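Local coordinates for hemolysin activator protein CdiB (Acinetobacter baumannii ACICU, PDB 6WIL), which probably exports the CdiA toxin of contact-dependent growth inhibition across the outer membrane, as a TpsB transporter of the Omp85 superfamily, at residues Ser332-Leu337 with Gly364-Gln369; Ser359-Gly364 with Tyr382-Gly387; Gly378-Arg383 with Pro415-Asp420. All coordinates share one frame; numbering follows the deposited sequence.

Contact 1 (Ser332-Leu337 with Gly364-Gln369)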
# COMPACT_ATOMS: atom_id res chain seq x y z
N SER A 332 7.83 2.37 -3.98
CA SER A 332 7.35 3.32 -4.98
C SER A 332 7.40 4.73 -4.43
O SER A 332 7.32 4.94 -3.21
CB SER A 332 5.93 2.97 -5.44
OG SER A 332 5.11 2.61 -4.33
N VAL A 333 7.57 5.69 -5.33
CA VAL A 333 7.47 7.11 -5.01
C VAL A 333 6.19 7.64 -5.63
O VAL A 333 5.74 7.16 -6.67
CB VAL A 333 8.70 7.91 -5.52
CG1 VAL A 333 9.95 7.46 -4.80
CG2 VAL A 333 8.86 7.74 -7.02
N TYR A 334 5.58 8.63 -4.98
CA TYR A 334 4.32 9.17 -5.47
C TYR A 334 4.30 10.68 -5.32
O TYR A 334 5.09 11.28 -4.58
CB TYR A 334 3.12 8.55 -4.74
CG TYR A 334 3.04 8.85 -3.27
CD1 TYR A 334 3.66 8.03 -2.34
CD2 TYR A 334 2.32 9.95 -2.80
CE1 TYR A 334 3.58 8.29 -0.99
CE2 TYR A 334 2.25 10.22 -1.44
CZ TYR A 334 2.88 9.39 -0.54
OH TYR A 334 2.81 9.64 0.81
N GLY A 335 3.37 11.30 -6.04
CA GLY A 335 3.07 12.71 -5.91
C GLY A 335 1.57 12.95 -5.97
O GLY A 335 0.88 12.35 -6.80
N LYS A 336 1.05 13.81 -5.10
CA LYS A 336 -0.37 14.14 -5.07
C LYS A 336 -0.57 15.62 -5.36
O LYS A 336 0.24 16.46 -4.96
CB LYS A 336 -1.01 13.81 -3.72
CG LYS A 336 -1.01 12.35 -3.33
CD LYS A 336 -1.61 12.18 -1.94
CE LYS A 336 -1.35 10.79 -1.39
NZ LYS A 336 -1.14 10.83 0.09
N LEU A 337 -1.66 15.93 -6.05
CA LEU A 337 -2.17 17.29 -6.19
C LEU A 337 -3.56 17.33 -5.58
O LEU A 337 -4.39 16.47 -5.88
CB LEU A 337 -2.22 17.74 -7.65
CG LEU A 337 -0.88 17.96 -8.36
CD1 LEU A 337 -1.11 18.65 -9.69
CD2 LEU A 337 0.05 18.78 -7.48
N GLY A 364 5.93 11.71 -1.65
CA GLY A 364 6.14 10.67 -0.67
C GLY A 364 6.72 9.41 -1.29
O GLY A 364 6.91 9.30 -2.50
N VAL A 365 7.00 8.46 -0.41
CA VAL A 365 7.53 7.15 -0.78
C VAL A 365 6.85 6.11 0.09
O VAL A 365 6.61 6.35 1.28
CB VAL A 365 9.07 7.10 -0.61
CG1 VAL A 365 9.47 7.60 0.77
CG2 VAL A 365 9.59 5.69 -0.85
N GLN A 366 6.50 4.98 -0.50
CA GLN A 366 5.92 3.88 0.24
C GLN A 366 6.69 2.60 -0.06
O GLN A 366 7.26 2.44 -1.14
CB GLN A 366 4.43 3.71 -0.08
CG GLN A 366 4.08 3.79 -1.56
CD GLN A 366 2.58 3.78 -1.80
OE1 GLN A 366 1.79 3.98 -0.88
NE2 GLN A 366 2.19 3.56 -3.05
N HIS A 367 6.71 1.71 0.92
CA HIS A 367 7.47 0.48 0.88
C HIS A 367 6.64 -0.62 1.49
O HIS A 367 5.91 -0.39 2.46
CB HIS A 367 8.80 0.63 1.63
CG HIS A 367 9.63 -0.62 1.65
ND1 HIS A 367 10.55 -0.91 0.66
CD2 HIS A 367 9.69 -1.64 2.53
CE1 HIS A 367 11.13 -2.07 0.93
NE2 HIS A 367 10.63 -2.53 2.06
N ARG A 368 6.73 -1.81 0.91
CA ARG A 368 6.14 -3.01 1.49
C ARG A 368 7.22 -4.09 1.51
O ARG A 368 8.00 -4.21 0.56
CB ARG A 368 4.91 -3.48 0.69
CG ARG A 368 4.00 -4.40 1.49
CD ARG A 368 2.86 -4.98 0.66
NE ARG A 368 2.02 -3.96 0.05
CZ ARG A 368 1.96 -3.73 -1.26
NH1 ARG A 368 2.69 -4.47 -2.09
NH2 ARG A 368 1.17 -2.78 -1.74
N GLN A 369 7.27 -4.85 2.60
CA GLN A 369 8.32 -5.84 2.79
C GLN A 369 7.72 -7.12 3.35
O GLN A 369 6.88 -7.08 4.25
CB GLN A 369 9.41 -5.31 3.75
CG GLN A 369 10.55 -6.29 4.01
CD GLN A 369 11.69 -6.14 3.02
OE1 GLN A 369 12.07 -5.03 2.65
NE2 GLN A 369 12.25 -7.27 2.59
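The ring of Tyr334 lies across the backbone of Gly364, and this is where the two antiparallel strands pack most tightly. With chi1 at 64°, CG sits between the backbone N and the carbonyl carbon of Tyr334, which tips the ring over the neighbouring strand. Gly364 CA then approaches the ring face in a CH-pi contact, 3.8 Å from the Tyr334 ring centroid and 24° off the normal. Glycine suits the place because the ring fills the position a side chain would take. The pair is also bonded both ways through the backbone, Tyr334 N to Gly364 O at 2.9 Å and Gly364 N to Tyr334 O at 3.1 Å. Beyond the ring, the hydroxyl of Tyr334 is hydrogen-bonded to Asp381 of strand 374-386, beyond the partner strand.

Ser332 and Gln366 continue the same polar face. Their backbones are doubly bonded, whereas the side chains meet more gently: Gln366 NE2 gives Ser332 OG a weak bond of 3.3 Å, and Gln366 CG packs beside that oxygen.

The other face is looser and belongs to Val333 and Val365, whose nearest side-chain atoms, Val333 CG1 and Val365 CB, are 4.3 Å apart. Branched valines favour extended backbone and suit a surface that probably meets lipid. An aromatic ring covering a cross-strand glycine is known as aromatic rescue of glycine, here in a hairpin of a transmembrane beta barrel.

Contact 2 (Ser359-Gly364 with Tyr382-Gly387)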
# COMPACT_ATOMS: atom_id res chain seq x y z
N SER A 359 -4.99 24.58 -1.53
CA SER A 359 -4.45 23.70 -2.56
C SER A 359 -2.98 23.46 -2.25
O SER A 359 -2.34 24.22 -1.53
CB SER A 359 -4.61 24.30 -3.96
OG SER A 359 -3.62 25.29 -4.20
N GLY A 360 -2.45 22.38 -2.81
CA GLY A 360 -1.06 22.05 -2.59
C GLY A 360 -0.68 20.75 -3.25
O GLY A 360 -1.40 20.23 -4.10
N TRP A 361 0.48 20.23 -2.84
CA TRP A 361 1.00 18.99 -3.41
C TRP A 361 1.62 18.14 -2.31
O TRP A 361 2.05 18.63 -1.27
CB TRP A 361 2.02 19.26 -4.52
CG TRP A 361 3.05 20.29 -4.17
CD1 TRP A 361 2.98 21.63 -4.42
CD2 TRP A 361 4.30 20.07 -3.51
NE1 TRP A 361 4.12 22.25 -3.97
CE2 TRP A 361 4.94 21.32 -3.40
CE3 TRP A 361 4.94 18.93 -3.01
CZ2 TRP A 361 6.19 21.46 -2.80
CZ3 TRP A 361 6.19 19.08 -2.41
CH2 TRP A 361 6.80 20.34 -2.32
N ASN A 362 1.64 16.83 -2.56
CA ASN A 362 2.27 15.86 -1.68
C ASN A 362 3.36 15.12 -2.45
O ASN A 362 3.17 14.78 -3.63
CB ASN A 362 1.26 14.84 -1.14
CG ASN A 362 0.32 15.43 -0.11
OD1 ASN A 362 -0.66 16.09 -0.46
ND2 ASN A 362 0.61 15.19 1.16
N LEU A 363 4.48 14.89 -1.79
CA LEU A 363 5.53 14.02 -2.29
C LEU A 363 5.80 12.97 -1.23
O LEU A 363 5.88 13.28 -0.04
CB LEU A 363 6.81 14.79 -2.61
CG LEU A 363 6.82 15.55 -3.94
CD1 LEU A 363 8.13 16.32 -4.12
CD2 LEU A 363 6.59 14.59 -5.11
N GLY A 364 5.93 11.71 -1.65
CA GLY A 364 6.14 10.67 -0.67
C GLY A 364 6.72 9.41 -1.29
O GLY A 364 6.91 9.30 -2.50
N TYR A 382 5.48 14.23 2.47
CA TYR A 382 5.78 15.64 2.64
C TYR A 382 4.69 16.44 1.94
O TYR A 382 4.45 16.26 0.75
CB TYR A 382 7.15 16.00 2.07
CG TYR A 382 7.54 17.45 2.27
CD1 TYR A 382 8.10 17.88 3.46
CD2 TYR A 382 7.35 18.38 1.26
CE1 TYR A 382 8.45 19.20 3.65
CE2 TYR A 382 7.71 19.71 1.44
CZ TYR A 382 8.26 20.11 2.64
OH TYR A 382 8.62 21.43 2.82
N ARG A 383 4.04 17.33 2.69
CA ARG A 383 2.93 18.11 2.16
C ARG A 383 3.25 19.60 2.25
O ARG A 383 3.90 20.05 3.20
CB ARG A 383 1.63 17.80 2.93
CG ARG A 383 0.38 18.33 2.25
CD ARG A 383 -0.25 19.44 3.05
NE ARG A 383 -1.26 18.94 3.99
CZ ARG A 383 -1.89 19.70 4.87
NH1 ARG A 383 -1.61 21.00 4.95
NH2 ARG A 383 -2.79 19.17 5.69
N ARG A 384 2.80 20.34 1.24
CA ARG A 384 2.92 21.79 1.19
C ARG A 384 1.63 22.34 0.60
O ARG A 384 1.18 21.87 -0.45
CB ARG A 384 4.12 22.23 0.34
CG ARG A 384 5.43 22.27 1.09
CD ARG A 384 5.72 23.67 1.59
NE ARG A 384 5.72 24.63 0.48
CZ ARG A 384 6.77 24.86 -0.30
NH1 ARG A 384 7.90 24.21 -0.11
NH2 ARG A 384 6.67 25.75 -1.28
N GLY A 385 1.04 23.32 1.26
CA GLY A 385 -0.26 23.82 0.86
C GLY A 385 -0.38 25.33 1.01
O GLY A 385 0.22 25.93 1.90
N MSE A 386 -1.16 25.92 0.12
CA MSE A 386 -1.48 27.35 0.16
C MSE A 386 -2.76 27.59 0.97
O MSE A 386 -3.43 26.65 1.36
CB MSE A 386 -1.67 27.92 -1.25
CG MSE A 386 -0.56 27.60 -2.23
SE MSE A 386 -0.55 28.84 -3.74
CE MSE A 386 -1.14 27.64 -5.17
N GLY A 387 -3.07 28.87 1.20
CA GLY A 387 -4.26 29.25 1.94
C GLY A 387 -5.03 30.32 1.20
O GLY A 387 -4.66 30.72 0.09
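The indole of Trp361 carries Arg384 CB over one face, 4.1 Å from the centroid of its six-membered ring. Its far end meets Tyr382: Trp361 CZ3 lies in the plane of the phenol, at its edge, 3.9 Å from Tyr382 CD2. Trp361 CZ2 also sits over one face of the Arg384 guanidinium, but the planes are 58° apart, so the arginine leans on the indole mainly through its aliphatic stem. A chi1 of 46° swings the indole across to the partner strand, where Arg384 and Tyr382 meet it from the same side.

On the reverse face, Asn362 and Arg383 run side by side, with Asn362 ND2 3.3 Å from Arg383 CB. The amide nitrogen is hydrogen-bonded to Asp381, and Arg383 forms a salt bridge with Asp453, so both polar ends are anchored beyond this pair.

Backbone bonds join Trp361 with Arg384 and Leu363 with Tyr382. Gly360 faces Gly385 with their CA atoms 4.0 Å apart, a close approach eased by two residues without side chains. Aromatic residues beside an arginine on one face, with Asn362 and Arg383 on the other, are consistent with a transmembrane beta-barrel hairpin, its aromatics probably turned to the membrane.

Contact 3 (Gly378-Arg383 with Pro415-Asp420). With C8E ((hydroxyethyloxy)tri(ethyloxy)octane), chain D.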
# COMPACT_ATOMS: atom_id res chain seq x y z
N GLY A 378 4.72 0.74 4.97
CA GLY A 378 4.59 2.07 5.51
C GLY A 378 4.89 3.11 4.46
O GLY A 378 5.28 2.80 3.33
N SER A 379 4.70 4.37 4.85
CA SER A 379 4.94 5.48 3.95
C SER A 379 5.40 6.68 4.75
O SER A 379 5.20 6.76 5.97
CB SER A 379 3.69 5.84 3.14
OG SER A 379 2.58 6.08 3.99
N ILE A 380 6.04 7.61 4.06
CA ILE A 380 6.37 8.93 4.60
C ILE A 380 5.99 9.96 3.55
O ILE A 380 6.27 9.77 2.36
CB ILE A 380 7.86 9.05 4.98
CG1 ILE A 380 8.30 7.83 5.79
CG2 ILE A 380 8.08 10.31 5.80
CD1 ILE A 380 9.78 7.56 5.72
N ASP A 381 5.35 11.03 3.99
CA ASP A 381 4.74 12.01 3.09
C ASP A 381 5.18 13.41 3.48
O ASP A 381 5.26 13.75 4.66
CB ASP A 381 3.20 11.88 3.14
CG ASP A 381 2.50 12.88 2.24
OD1 ASP A 381 2.31 14.04 2.67
OD2 ASP A 381 2.12 12.50 1.11
N TYR A 382 5.48 14.23 2.47
CA TYR A 382 5.78 15.64 2.64
C TYR A 382 4.69 16.44 1.94
O TYR A 382 4.45 16.26 0.75
CB TYR A 382 7.15 16.00 2.07
CG TYR A 382 7.54 17.45 2.27
CD1 TYR A 382 8.10 17.88 3.46
CD2 TYR A 382 7.35 18.38 1.26
CE1 TYR A 382 8.45 19.20 3.65
CE2 TYR A 382 7.71 19.71 1.44
CZ TYR A 382 8.26 20.11 2.64
OH TYR A 382 8.62 21.43 2.82
N ARG A 383 4.04 17.33 2.69
CA ARG A 383 2.93 18.11 2.16
C ARG A 383 3.25 19.60 2.25
O ARG A 383 3.90 20.05 3.20
CB ARG A 383 1.63 17.80 2.93
CG ARG A 383 0.38 18.33 2.25
CD ARG A 383 -0.25 19.44 3.05
NE ARG A 383 -1.26 18.94 3.99
CZ ARG A 383 -1.89 19.70 4.87
NH1 ARG A 383 -1.61 21.00 4.95
NH2 ARG A 383 -2.79 19.17 5.69
N PRO A 415 4.53 23.43 5.67
CA PRO A 415 5.03 22.07 5.45
C PRO A 415 4.56 21.09 6.52
O PRO A 415 4.66 21.37 7.72
CB PRO A 415 6.55 22.25 5.49
CG PRO A 415 6.74 23.38 6.47
CD PRO A 415 5.52 24.28 6.35
N LEU A 416 4.05 19.94 6.09
CA LEU A 416 3.59 18.91 7.01
C LEU A 416 4.27 17.59 6.67
O LEU A 416 4.31 17.19 5.50
CB LEU A 416 2.07 18.74 6.93
CG LEU A 416 1.49 17.85 8.04
CD1 LEU A 416 1.70 18.51 9.39
CD2 LEU A 416 0.02 17.54 7.80
N TRP A 417 4.82 16.94 7.69
CA TRP A 417 5.42 15.63 7.55
C TRP A 417 4.46 14.58 8.08
O TRP A 417 3.96 14.70 9.21
CB TRP A 417 6.75 15.55 8.30
CG TRP A 417 7.85 16.29 7.62
CD1 TRP A 417 8.17 17.61 7.78
CD2 TRP A 417 8.78 15.76 6.67
NE1 TRP A 417 9.24 17.93 6.98
CE2 TRP A 417 9.64 16.82 6.30
CE3 TRP A 417 8.97 14.50 6.10
CZ2 TRP A 417 10.67 16.65 5.38
CZ3 TRP A 417 10.00 14.33 5.19
CH2 TRP A 417 10.83 15.40 4.84
N SER A 418 4.19 13.56 7.28
CA SER A 418 3.30 12.48 7.66
C SER A 418 4.01 11.15 7.45
O SER A 418 4.81 11.00 6.53
CB SER A 418 1.99 12.51 6.87
OG SER A 418 1.20 13.62 7.24
N ALA A 419 3.70 10.20 8.32
CA ALA A 419 4.34 8.89 8.26
C ALA A 419 3.35 7.82 8.68
O ALA A 419 2.40 8.09 9.42
CB ALA A 419 5.60 8.84 9.13
N ASP A 420 3.58 6.61 8.19
CA ASP A 420 2.70 5.48 8.43
C ASP A 420 3.52 4.21 8.52
O ASP A 420 4.53 4.06 7.84
CB ASP A 420 1.66 5.34 7.31
CG ASP A 420 0.52 6.30 7.47
OD1 ASP A 420 -0.24 6.13 8.45
OD2 ASP A 420 0.39 7.23 6.64
C1 C8E D . 11.17 12.77 8.73
C2 C8E D . 9.81 12.94 9.41
C3 C8E D . 8.90 11.76 9.06
C4 C8E D . 7.57 11.90 9.80
C5 C8E D . 7.79 11.68 11.29
C6 C8E D . 6.50 12.03 12.04
C7 C8E D . 6.39 11.17 13.29
C8 C8E D . 6.97 11.91 14.49
O9 C8E D . 5.96 12.08 15.44
C10 C8E D . 6.35 12.77 16.59
C11 C8E D . 5.11 13.12 17.41
O12 C8E D . 5.34 12.80 18.76
C13 C8E D . 4.37 13.30 19.64
C14 C8E D . 4.73 12.93 21.07
O15 C8E D . 5.53 11.78 21.09
C16 C8E D . 5.80 11.30 22.37
C17 C8E D . 6.21 9.82 22.31
O18 C8E D . 7.43 9.69 21.64
C19 C8E D . 8.04 8.43 21.81
C20 C8E D . 8.25 7.77 20.45
O21 C8E D . 9.01 8.60 19.62
O HOH W 1 2.18 15.24 4.98
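A water bridges Asp381 to Leu416 and Ser418, hydrogen-bonded to Asp381 OD1 at 2.6 Å, to Leu416 O at 2.9 Å and to Ser418 OG. The buried Asp381 carboxylate is gripped from elsewhere as well: Asn362 bonds to OD1 and Tyr334 to OD2, with Lys336 a weak, long ion pair. This company would probably favour the charged form. With CG anti to the backbone N, chi1 179°, the carboxylate carries OD1 to the water. The strands are locked here by Asp381 N to Ser418 O, 2.6 Å, and the return bond from Ser418 N.

Along the same polar face, Leu416 CD2 lies over one face of the Arg383 guanidinium, 3.9 Å from Arg383 NH2, which is salt-bridged to Asp453. Asp420, beside Ser379, forms a salt bridge with Arg441 of the following strand.

The opposite face is largely apolar. Tyr382 points its edge at the face of Trp417 in a T-shaped pair, the planes at 69° and Tyr382 CD1 3.4 Å from Trp417 CE2. The octyl tail of the detergent C8E reaches over the rim of the indole's opposite face, C8E C2 3.8 Å from Trp417 CE3, and passes Ile380 and Ala419, where the small alanine lets it lie close. Detergent here and a hydrated, charged network opposite are consistent with the lipid-facing outside and lumen of an Omp85-type beta barrel.

How the contacts relate
The three contacts are successive seams of one antiparallel 16-stranded barrel, joining strands 329-346, 349-371, 374-386 and 414-429 in chain order. Contacts 1 and 2 have centres 14 Å apart and share Gly364 on strand 349-371; contact 3 lies about 10 Å from the centre of each and shares Tyr382 and Arg383 with contact 2. Along the chain, the segments of contacts 1 and 2 alternate, whereas contact 1 closes before contact 3 opens. Asp381 of contact 3 ties the seams together on the probable lumenal face, bonding Tyr334 of contact 1 and Asn362 of contact 2. The wall here has a mostly polar face and a largely apolar one, as suits a barrel spanning the outer membrane.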